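PDB 5K7F: transcriptional regulator, TetR family, which probably binds promoter DNA through a helix-turn-helix motif and represses transcription, as an isovaleryl coenzyme A-responsive regulator in Myxococcus xanthus. Local coordinates for residues V90-I101 / E186-F197; Y137-S146 / V157-L167. All coordinates share one frame; numbering follows the deposited sequence.

After helices 18-32 to 60-83, the chain enters helix 89-105, whose residues 90-101 are met by 186-197, close to the end of the modelled chain; interaction 1 closes a long, largely helical loop of 84 residues. Nested inside it, interaction 2 closes a short hairpin-like connection in which 137-146 of helix 125-150 meets 157-167, the start of helix 159-171. The centres lie 14 Å apart and the two contacts touch: Tyr137 OH is 2.7 Å from Asn100 OD1, a probable hydrogen bond, and Phe166 packs on Met97. Together they tie four helices of the TetR-like C-terminal domain, and both reach the second subunit.

Interaction 1. Residues V90-I101 / E186-F197; sequences VERLRACMRHNI and EQIADGMVGMLF
Phe197, the first residue beyond helix 185-196, lays its ring against helix 89-105: Leu93 CB stands over one face, 4.0 Å from the ring centroid and near the ring normal, a CH-pi contact. Leu196 CB of the ring's own segment covers the opposite face. Met97 reaches the ring obliquely, its SD 4.0 Å from Phe197 CE2 in a Met-aromatic contact, while the same sulfur lies 3.6 Å from Val193 CG2. Met97 CG is anti to the backbone N (chi1 -176°), and the bend at chi3 carries CE to Leu196 CD1. Farther along, Ile101 CD1 rests on Ala189 and on the sulfur of Met192.

Arg94 borders this apolar strip. Its CG touches Val193 CG1 and Phe197 CB, and the chain, extended as far as NE, brings NE to Phe197 O at 2.8 Å with an N-H...O angle of 147°. NH2 adds a weak bond to the same oxygen, and Val90 CG1 lies against one guanidinium face. Nearer the other end Arg98, likewise extended, gives NH1 to Asp190 OD1 at 2.8 Å, approaching from above the carboxylate plane; NH2 forms a longer salt bridge to Glu186 OE2, at 3.4 Å. A water bridges Arg98 NH2 and Asp190 OD2, making a second link between these groups.

In the next shell, Met169 of helix 159-171 packs on both Met97 and Met192, and Ser165 of the second subunit also meets Met192. The segment axes approach to 9.5 Å at 148°, a near-antiparallel pair within the TetR-like C-terminal domain. The chemistry of the contact is divided: an apolar seam of sulfur, ring and methyl groups is bordered by two arginines, one holding a backbone carbonyl just past a helix end, the other shared between two carboxylates that would probably stabilise its positive charge.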
loop_
_atom_site.group_PDB
_atom_site.type_symbol
_atom_site.label_atom_id
_atom_site.label_comp_id
_atom_site.label_asym_id
_atom_site.label_seq_id
_atom_site.Cartn_x
_atom_site.Cartn_y
_atom_site.Cartn_z
ATOM N N VAL A 90 3.681 -11.026 21.623
ATOM C CA VAL A 90 4.191 -11.516 20.347
ATOM C C VAL A 90 3.262 -12.573 19.753
ATOM O O VAL A 90 3.006 -12.562 18.539
ATOM C CB VAL A 90 5.650 -12.007 20.466
ATOM C CG1 VAL A 90 5.785 -13.398 21.013
ATOM C CG2 VAL A 90 6.314 -11.913 19.077
ATOM N N GLU A 91 2.683 -13.462 20.585
ATOM C CA GLU A 91 1.679 -14.391 20.071
ATOM C C GLU A 91 0.484 -13.635 19.515
ATOM O O GLU A 91 -0.071 -14.011 18.472
ATOM C CB GLU A 91 1.200 -15.340 21.179
ATOM C CG GLU A 91 2.215 -16.367 21.678
ATOM C CD GLU A 91 1.615 -17.354 22.704
ATOM O OE1 GLU A 91 0.362 -17.392 22.888
ATOM O OE2 GLU A 91 2.409 -18.082 23.333
ATOM N N ARG A 92 0.112 -12.554 20.156
ATOM C CA ARG A 92 -0.989 -11.739 19.679
ATOM C C ARG A 92 -0.671 -11.088 18.309
ATOM O O ARG A 92 -1.457 -11.111 17.394
ATOM C CB ARG A 92 -1.325 -10.679 20.701
ATOM C CG ARG A 92 -2.598 -9.974 20.470
ATOM C CD ARG A 92 -3.142 -9.363 21.744
ATOM N NE ARG A 92 -2.487 -8.191 22.090
ATOM C CZ ARG A 92 -1.749 -8.011 23.171
ATOM N NH1 ARG A 92 -1.599 -8.960 24.010
ATOM N NH2 ARG A 92 -1.143 -6.894 23.344
ATOM N N LEU A 93 0.535 -10.543 18.181
ATOM C CA LEU A 93 0.916 -9.921 16.910
ATOM C C LEU A 93 0.990 -10.961 15.790
ATOM O O LEU A 93 0.543 -10.703 14.658
ATOM C CB LEU A 93 2.255 -9.218 17.085
ATOM C CG LEU A 93 2.164 -7.845 17.759
ATOM C CD1 LEU A 93 3.514 -7.495 18.282
ATOM C CD2 LEU A 93 1.614 -6.816 16.773
ATOM N N ARG A 94 1.503 -12.169 16.104
ATOM C CA ARG A 94 1.588 -13.227 15.096
ATOM C C ARG A 94 0.195 -13.659 14.622
ATOM O O ARG A 94 -0.042 -13.835 13.415
ATOM C CB ARG A 94 2.318 -14.448 15.660
ATOM C CG ARG A 94 3.773 -14.229 15.910
ATOM C CD ARG A 94 4.453 -15.484 16.471
ATOM N NE ARG A 94 5.843 -15.226 16.800
ATOM C CZ ARG A 94 6.462 -15.672 17.895
ATOM N NH1 ARG A 94 5.813 -16.416 18.783
ATOM N NH2 ARG A 94 7.733 -15.356 18.102
ATOM N N ALA A 95 -0.735 -13.780 15.553
ATOM C CA ALA A 95 -2.106 -14.145 15.193
ATOM C C ALA A 95 -2.800 -13.008 14.461
ATOM O O ALA A 95 -3.555 -13.262 13.510
ATOM C CB ALA A 95 -2.899 -14.550 16.435
ATOM N N CYS A 96 -2.543 -11.751 14.885
ATOM C CA CYS A 96 -3.169 -10.586 14.270
ATOM C C CYS A 96 -2.741 -10.457 12.817
ATOM O O CYS A 96 -3.562 -10.255 11.915
ATOM C CB CYS A 96 -2.828 -9.339 15.069
ATOM S SG CYS A 96 -3.839 -7.887 14.708
ATOM N N MET A 97 -1.444 -10.647 12.567
ATOM C CA MET A 97 -0.918 -10.588 11.214
ATOM C C MET A 97 -1.537 -11.659 10.324
ATOM O O MET A 97 -1.919 -11.379 9.177
ATOM C CB MET A 97 0.595 -10.760 11.223
ATOM C CG MET A 97 1.174 -10.603 9.814
ATOM S SD MET A 97 2.974 -10.558 9.813
ATOM C CE MET A 97 3.232 -8.853 9.415
ATOM N N ARG A 98 -1.603 -12.904 10.822
ATOM C CA ARG A 98 -2.188 -13.969 10.015
ATOM C C ARG A 98 -3.658 -13.671 9.696
ATOM O O ARG A 98 -4.059 -13.690 8.519
ATOM C CB ARG A 98 -2.017 -15.307 10.721
ATOM C CG ARG A 98 -2.507 -16.511 9.922
ATOM C CD ARG A 98 -2.222 -17.797 10.688
ATOM N NE ARG A 98 -2.404 -19.026 9.900
ATOM C CZ ARG A 98 -1.502 -19.565 9.075
ATOM N NH1 ARG A 98 -0.307 -18.993 8.841
ATOM N NH2 ARG A 98 -1.799 -20.706 8.479
ATOM N N HIS A 99 -4.447 -13.305 10.705
ATOM C CA HIS A 99 -5.848 -12.948 10.442
ATOM C C HIS A 99 -5.982 -11.768 9.477
ATOM O O HIS A 99 -6.863 -11.766 8.603
ATOM C CB HIS A 99 -6.554 -12.649 11.758
ATOM C CG HIS A 99 -6.931 -13.893 12.547
ATOM N ND1 HIS A 99 -7.870 -14.802 12.116
ATOM C CD2 HIS A 99 -6.443 -14.389 13.710
ATOM C CE1 HIS A 99 -7.973 -15.786 13.000
ATOM N NE2 HIS A 99 -7.121 -15.556 13.986
ATOM N N ASN A 100 -5.134 -10.734 9.630
ATOM C CA ASN A 100 -5.209 -9.572 8.739
ATOM C C ASN A 100 -4.890 -9.957 7.281
ATOM O O ASN A 100 -5.498 -9.443 6.340
ATOM C CB ASN A 100 -4.260 -8.493 9.254
ATOM C CG ASN A 100 -4.594 -7.094 8.798
ATOM O OD1 ASN A 100 -4.273 -6.154 9.515
ATOM N ND2 ASN A 100 -5.216 -6.935 7.637
ATOM N N ILE A 101 -3.926 -10.855 7.067
ATOM C CA ILE A 101 -3.585 -11.239 5.707
ATOM C C ILE A 101 -4.753 -11.973 5.071
ATOM O O ILE A 101 -5.054 -11.802 3.880
ATOM C CB ILE A 101 -2.306 -12.094 5.698
ATOM C CG1 ILE A 101 -1.086 -11.245 6.019
ATOM C CG2 ILE A 101 -2.077 -12.765 4.315
ATOM C CD1 ILE A 101 0.148 -12.033 6.392
ATOM N N GLU A 186 -1.562 -18.922 2.882
ATOM C CA GLU A 186 -0.930 -19.457 4.087
ATOM C C GLU A 186 0.592 -19.405 3.996
ATOM O O GLU A 186 1.262 -19.142 5.003
ATOM C CB GLU A 186 -1.400 -20.890 4.335
ATOM C CG GLU A 186 -2.855 -20.972 4.742
ATOM C CD GLU A 186 -3.249 -22.318 5.326
ATOM O OE1 GLU A 186 -2.860 -23.393 4.798
ATOM O OE2 GLU A 186 -3.963 -22.289 6.343
ATOM N N GLN A 187 1.164 -19.663 2.815
ATOM C CA GLN A 187 2.615 -19.561 2.668
ATOM C C GLN A 187 3.071 -18.116 2.874
ATOM O O GLN A 187 4.111 -17.875 3.508
ATOM C CB GLN A 187 3.059 -20.066 1.299
ATOM C CG GLN A 187 3.051 -21.556 1.145
ATOM C CD GLN A 187 3.197 -22.008 -0.305
ATOM O OE1 GLN A 187 2.547 -21.494 -1.207
ATOM N NE2 GLN A 187 4.075 -22.979 -0.528
ATOM N N ILE A 188 2.273 -17.155 2.390
ATOM C CA ILE A 188 2.611 -15.735 2.541
ATOM C C ILE A 188 2.552 -15.380 4.014
ATOM O O ILE A 188 3.488 -14.765 4.547
ATOM C CB ILE A 188 1.696 -14.806 1.706
ATOM C CG1 ILE A 188 1.889 -15.091 0.201
ATOM C CG2 ILE A 188 2.020 -13.305 2.031
ATOM C CD1 ILE A 188 0.798 -14.586 -0.753
ATOM N N ALA A 189 1.507 -15.830 4.718
ATOM C CA ALA A 189 1.414 -15.507 6.144
ATOM C C ALA A 189 2.514 -16.192 6.941
ATOM O O ALA A 189 3.123 -15.575 7.832
ATOM C CB ALA A 189 0.040 -15.885 6.692
ATOM N N ASP A 190 2.792 -17.468 6.645
ATOM C CA ASP A 190 3.838 -18.153 7.392
ATOM C C ASP A 190 5.144 -17.382 7.254
ATOM O O ASP A 190 5.899 -17.227 8.226
ATOM C CB ASP A 190 3.999 -19.597 6.895
ATOM C CG ASP A 190 2.910 -20.531 7.403
ATOM O OD1 ASP A 190 2.194 -20.195 8.363
ATOM O OD2 ASP A 190 2.795 -21.635 6.838
ATOM N N GLY A 191 5.407 -16.880 6.056
ATOM C CA GLY A 191 6.657 -16.211 5.760
ATOM C C GLY A 191 6.761 -14.827 6.366
ATOM O O GLY A 191 7.829 -14.442 6.877
ATOM N N MET A 192 5.668 -14.059 6.288
ATOM C CA MET A 192 5.671 -12.695 6.827
ATOM C C MET A 192 5.813 -12.711 8.342
ATOM O O MET A 192 6.570 -11.922 8.923
ATOM C CB MET A 192 4.398 -11.965 6.422
ATOM C CG MET A 192 4.448 -11.436 4.986
ATOM S SD MET A 192 3.133 -10.260 4.575
ATOM C CE MET A 192 3.404 -10.190 2.830
ATOM N N VAL A 193 5.088 -13.607 8.998
ATOM C CA VAL A 193 5.145 -13.702 10.448
ATOM C C VAL A 193 6.523 -14.138 10.867
ATOM O O VAL A 193 7.052 -13.683 11.884
ATOM C CB VAL A 193 4.061 -14.670 10.980
ATOM C CG1 VAL A 193 4.298 -15.002 12.427
ATOM C CG2 VAL A 193 2.703 -14.024 10.824
ATOM N N GLY A 194 7.121 -15.044 10.091
ATOM C CA GLY A 194 8.462 -15.518 10.399
ATOM C C GLY A 194 9.506 -14.428 10.286
ATOM O O GLY A 194 10.499 -14.445 11.024
ATOM N N MET A 195 9.282 -13.461 9.392
ATOM C CA MET A 195 10.200 -12.327 9.209
ATOM C C MET A 195 10.110 -11.334 10.356
ATOM O O MET A 195 11.136 -10.877 10.883
ATOM C CB MET A 195 9.885 -11.572 7.923
ATOM C CG MET A 195 10.225 -12.247 6.668
ATOM S SD MET A 195 10.408 -10.976 5.381
ATOM C CE MET A 195 12.067 -10.544 5.624
ATOM N N LEU A 196 8.893 -10.902 10.689
ATOM C CA LEU A 196 8.746 -9.856 11.687
ATOM C C LEU A 196 8.788 -10.389 13.101
ATOM O O LEU A 196 9.281 -9.695 14.003
ATOM C CB LEU A 196 7.432 -9.105 11.476
ATOM C CG LEU A 196 7.403 -7.891 10.549
ATOM C CD1 LEU A 196 6.324 -6.924 11.011
ATOM C CD2 LEU A 196 8.745 -7.154 10.409
ATOM N N PHE A 197 8.276 -11.594 13.330
ATOM C CA PHE A 197 8.088 -12.123 14.677
ATOM C C PHE A 197 8.691 -13.519 14.813
ATOM O O PHE A 197 8.016 -14.464 15.215
ATOM C CB PHE A 197 6.599 -12.142 15.021
ATOM C CG PHE A 197 5.877 -10.846 14.731
ATOM C CD1 PHE A 197 6.208 -9.684 15.393
ATOM C CD2 PHE A 197 4.865 -10.787 13.789
ATOM C CE1 PHE A 197 5.553 -8.501 15.126
ATOM C CE2 PHE A 197 4.182 -9.616 13.542
ATOM C CZ PHE A 197 4.531 -8.461 14.201
HETATM O O HOH W 1 0.198 -22.404 7.461
HETATM O O HOH W 2 1.083 -16.792 10.097
#

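Interaction 2. Residues Y137-S146 / V157-L167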
loop_
_atom_site.group_PDB
_atom_site.type_symbol
_atom_site.label_atom_id
_atom_site.label_comp_id
_atom_site.label_asym_id
_atom_site.label_seq_id
_atom_site.Cartn_x
_atom_site.Cartn_y
_atom_site.Cartn_z
ATOM N N TYR A 137 -7.287 0.623 15.538
ATOM C CA TYR A 137 -6.490 -0.533 15.130
ATOM C C TYR A 137 -4.994 -0.273 15.279
ATOM O O TYR A 137 -4.252 -1.115 15.809
ATOM C CB TYR A 137 -6.852 -0.920 13.689
ATOM C CG TYR A 137 -6.261 -2.254 13.269
ATOM C CD1 TYR A 137 -6.601 -3.422 13.934
ATOM C CD2 TYR A 137 -5.387 -2.348 12.207
ATOM C CE1 TYR A 137 -6.047 -4.668 13.579
ATOM C CE2 TYR A 137 -4.835 -3.566 11.831
ATOM C CZ TYR A 137 -5.188 -4.738 12.520
ATOM O OH TYR A 137 -4.661 -5.968 12.169
ATOM N N VAL A 138 -4.524 0.879 14.790
ATOM C CA VAL A 138 -3.114 1.221 14.926
ATOM C C VAL A 138 -2.713 1.243 16.397
ATOM O O VAL A 138 -1.633 0.755 16.765
ATOM C CB VAL A 138 -2.805 2.570 14.245
ATOM C CG1 VAL A 138 -1.361 2.983 14.502
ATOM C CG2 VAL A 138 -3.016 2.498 12.754
ATOM N N ASP A 139 -3.579 1.805 17.263
ATOM C CA ASP A 139 -3.293 1.841 18.700
ATOM C C ASP A 139 -3.094 0.434 19.249
ATOM O O ASP A 139 -2.211 0.183 20.086
ATOM C CB ASP A 139 -4.446 2.514 19.461
ATOM C CG ASP A 139 -4.547 4.011 19.225
ATOM O OD1 ASP A 139 -3.614 4.631 18.674
ATOM O OD2 ASP A 139 -5.596 4.569 19.611
ATOM N N PHE A 140 -3.961 -0.487 18.832
ATOM C CA PHE A 140 -3.849 -1.873 19.248
ATOM C C PHE A 140 -2.506 -2.462 18.848
ATOM O O PHE A 140 -1.842 -3.117 19.658
ATOM C CB PHE A 140 -4.993 -2.657 18.629
ATOM C CG PHE A 140 -4.982 -4.155 18.951
ATOM C CD1 PHE A 140 -5.565 -4.649 20.101
ATOM C CD2 PHE A 140 -4.388 -5.067 18.075
ATOM C CE1 PHE A 140 -5.592 -6.035 20.359
ATOM C CE2 PHE A 140 -4.407 -6.430 18.328
ATOM C CZ PHE A 140 -4.973 -6.914 19.478
ATOM N N LEU A 141 -2.096 -2.254 17.595
ATOM C CA LEU A 141 -0.794 -2.765 17.169
ATOM C C LEU A 141 0.335 -2.113 17.968
ATOM O O LEU A 141 1.274 -2.806 18.406
ATOM C CB LEU A 141 -0.590 -2.539 15.664
ATOM C CG LEU A 141 -1.591 -3.209 14.699
ATOM C CD1 LEU A 141 -1.257 -2.835 13.268
ATOM C CD2 LEU A 141 -1.534 -4.676 14.859
ATOM N N GLU A 142 0.253 -0.794 18.207
ATOM C CA GLU A 142 1.323 -0.122 18.950
ATOM C C GLU A 142 1.435 -0.650 20.376
ATOM O O GLU A 142 2.541 -0.893 20.865
ATOM C CB GLU A 142 1.112 1.404 18.957
ATOM C CG GLU A 142 1.276 2.057 17.617
ATOM C CD GLU A 142 1.390 3.586 17.628
ATOM O OE1 GLU A 142 1.308 4.212 18.697
ATOM O OE2 GLU A 142 1.551 4.160 16.532
ATOM N N GLU A 143 0.306 -0.890 21.048
ATOM C CA GLU A 143 0.366 -1.440 22.403
ATOM C C GLU A 143 1.026 -2.816 22.410
ATOM O O GLU A 143 1.856 -3.105 23.270
ATOM C CB GLU A 143 -1.040 -1.491 23.010
ATOM N N ALA A 144 0.702 -3.669 21.437
ATOM C CA ALA A 144 1.339 -4.984 21.370
ATOM C C ALA A 144 2.836 -4.881 21.086
ATOM O O ALA A 144 3.645 -5.575 21.724
ATOM C CB ALA A 144 0.668 -5.852 20.319
ATOM N N PHE A 145 3.232 -4.029 20.149
ATOM C CA PHE A 145 4.662 -3.833 19.909
ATOM C C PHE A 145 5.365 -3.341 21.181
ATOM O O PHE A 145 6.413 -3.869 21.555
ATOM C CB PHE A 145 4.868 -2.884 18.726
ATOM C CG PHE A 145 4.934 -3.570 17.388
ATOM C CD1 PHE A 145 6.021 -4.309 17.028
ATOM C CD2 PHE A 145 3.865 -3.488 16.502
ATOM C CE1 PHE A 145 6.073 -4.901 15.776
ATOM C CE2 PHE A 145 3.928 -4.071 15.271
ATOM C CZ PHE A 145 5.027 -4.785 14.917
ATOM N N SER A 146 4.753 -2.399 21.902
ATOM C CA SER A 146 5.318 -1.903 23.166
ATOM C C SER A 146 5.554 -3.006 24.184
ATOM O O SER A 146 6.623 -3.079 24.804
ATOM C CB SER A 146 4.386 -0.853 23.758
ATOM O OG SER A 146 4.565 0.343 23.034
ATOM N N VAL A 157 11.946 -1.985 18.833
ATOM C CA VAL A 157 11.495 -1.181 17.701
ATOM C C VAL A 157 10.546 -0.122 18.246
ATOM O O VAL A 157 9.857 -0.346 19.240
ATOM C CB VAL A 157 10.820 -2.065 16.617
ATOM C CG1 VAL A 157 9.478 -2.575 17.097
ATOM C CG2 VAL A 157 10.668 -1.326 15.316
ATOM N N ASP A 158 10.568 1.057 17.623
ATOM C CA ASP A 158 9.584 2.086 17.932
ATOM C C ASP A 158 8.199 1.542 17.601
ATOM O O ASP A 158 8.002 1.039 16.487
ATOM C CB ASP A 158 9.842 3.349 17.133
ATOM C CG ASP A 158 8.859 4.446 17.457
ATOM O OD1 ASP A 158 7.728 4.410 16.927
ATOM O OD2 ASP A 158 9.226 5.360 18.240
ATOM N N PRO A 159 7.240 1.580 18.541
ATOM C CA PRO A 159 5.950 0.894 18.292
ATOM C C PRO A 159 5.194 1.402 17.070
ATOM O O PRO A 159 4.448 0.618 16.456
ATOM C CB PRO A 159 5.149 1.161 19.571
ATOM C CG PRO A 159 6.135 1.533 20.605
ATOM C CD PRO A 159 7.347 2.088 19.923
ATOM N N THR A 160 5.318 2.698 16.725
ATOM C CA THR A 160 4.676 3.230 15.529
ATOM C C THR A 160 5.339 2.673 14.276
ATOM O O THR A 160 4.661 2.352 13.302
ATOM C CB THR A 160 4.737 4.769 15.540
ATOM O OG1 THR A 160 4.164 5.248 16.771
ATOM C CG2 THR A 160 3.973 5.374 14.384
ATOM N N VAL A 161 6.674 2.591 14.277
ATOM C CA VAL A 161 7.385 1.933 13.186
ATOM C C VAL A 161 6.905 0.490 13.046
ATOM O O VAL A 161 6.558 0.023 11.946
ATOM C CB VAL A 161 8.900 2.011 13.431
ATOM C CG1 VAL A 161 9.691 1.252 12.364
ATOM C CG2 VAL A 161 9.346 3.481 13.472
ATOM N N GLY A 162 6.902 -0.241 14.159
ATOM C CA GLY A 162 6.407 -1.623 14.144
ATOM C C GLY A 162 5.022 -1.697 13.541
ATOM O O GLY A 162 4.790 -2.435 12.591
ATOM N N ALA A 163 4.115 -0.840 14.023
ATOM C CA ALA A 163 2.721 -0.863 13.587
ATOM C C ALA A 163 2.579 -0.629 12.088
ATOM O O ALA A 163 1.865 -1.380 11.393
ATOM C CB ALA A 163 1.932 0.185 14.376
ATOM N N PHE A 164 3.193 0.439 11.561
ATOM C CA PHE A 164 3.002 0.730 10.155
ATOM C C PHE A 164 3.874 -0.139 9.244
ATOM O O PHE A 164 3.583 -0.238 8.049
ATOM C CB PHE A 164 3.238 2.228 9.892
ATOM C CG PHE A 164 2.081 3.103 10.336
ATOM C CD1 PHE A 164 0.881 3.095 9.666
ATOM C CD2 PHE A 164 2.202 3.911 11.445
ATOM C CE1 PHE A 164 -0.157 3.876 10.090
ATOM C CE2 PHE A 164 1.162 4.705 11.858
ATOM C CZ PHE A 164 -0.008 4.688 11.187
ATOM N N SER A 165 4.918 -0.777 9.752
ATOM C CA SER A 165 5.620 -1.781 8.943
ATOM C C SER A 165 4.702 -2.970 8.708
ATOM O O SER A 165 4.506 -3.441 7.561
ATOM C CB SER A 165 6.908 -2.219 9.642
ATOM O OG SER A 165 7.843 -1.133 9.691
ATOM N N PHE A 166 4.124 -3.444 9.799
ATOM C CA PHE A 166 3.083 -4.468 9.796
ATOM C C PHE A 166 1.962 -4.105 8.823
ATOM O O PHE A 166 1.548 -4.919 7.975
ATOM C CB PHE A 166 2.595 -4.585 11.235
ATOM C CG PHE A 166 1.438 -5.551 11.478
ATOM C CD1 PHE A 166 0.186 -5.401 10.885
ATOM C CD2 PHE A 166 1.605 -6.517 12.423
ATOM C CE1 PHE A 166 -0.879 -6.303 11.216
ATOM C CE2 PHE A 166 0.567 -7.388 12.751
ATOM C CZ PHE A 166 -0.674 -7.243 12.127
ATOM N N LEU A 167 1.400 -2.903 8.975
ATOM C CA LEU A 167 0.288 -2.504 8.126
ATOM C C LEU A 167 0.683 -2.438 6.652
ATOM O O LEU A 167 -0.060 -2.919 5.787
ATOM C CB LEU A 167 -0.271 -1.162 8.593
ATOM C CG LEU A 167 -1.246 -1.219 9.755
ATOM C CD1 LEU A 167 -1.587 0.219 10.193
ATOM C CD2 LEU A 167 -2.512 -2.018 9.397
#
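Phe145 enters helix 159-171 as a knob into the hole formed by Pro159, Gly162, Ala163 and Phe166. Its CB lies 4.0 Å from Pro159 CA; beyond CG, CD1 meets Val157 CG1 at 3.9 Å, whereas CD2 passes beside Ala163 N. CE1 lies by Gly162 CA and CZ by Gly162 O, with Gly162 CA 3.6 Å from the centroid of the Phe145 ring and 12° off its normal, a CH-pi contact. With no side chain at Gly162, the ring can lie directly on the backbone.

Leu141, one turn earlier, forks around the next neighbours: CD1 touches Leu167 CG, while CD2 stands over a face of Phe166, 4.0 Å from that centroid. Beside them Val138 CG2 meets Leu167 CD1 at 3.7 Å. At the polar margin Glu142 CG is anti to the carbonyl carbon (chi1 -68°) and the extended chain carries the carboxylate alongside Thr160, whose OG1 gives OE2 a weak hydrogen bond; the stronger partner of Thr160 OG1 is Arg182 of the second subunit, which also forms a salt bridge with Asp158. Asp158 OD1 N-caps helix 159-171, accepting from Thr160 N at 3.0 Å.

The segment axes approach to 8.1 Å and cross at 123°. Tyr137 and Phe166 continue the contact onto helix 89-105, Tyr137 also meets helix 60-83, and Phe164 stacks on Trp176 of the second subunit, placing this helix pair at the dimer interface.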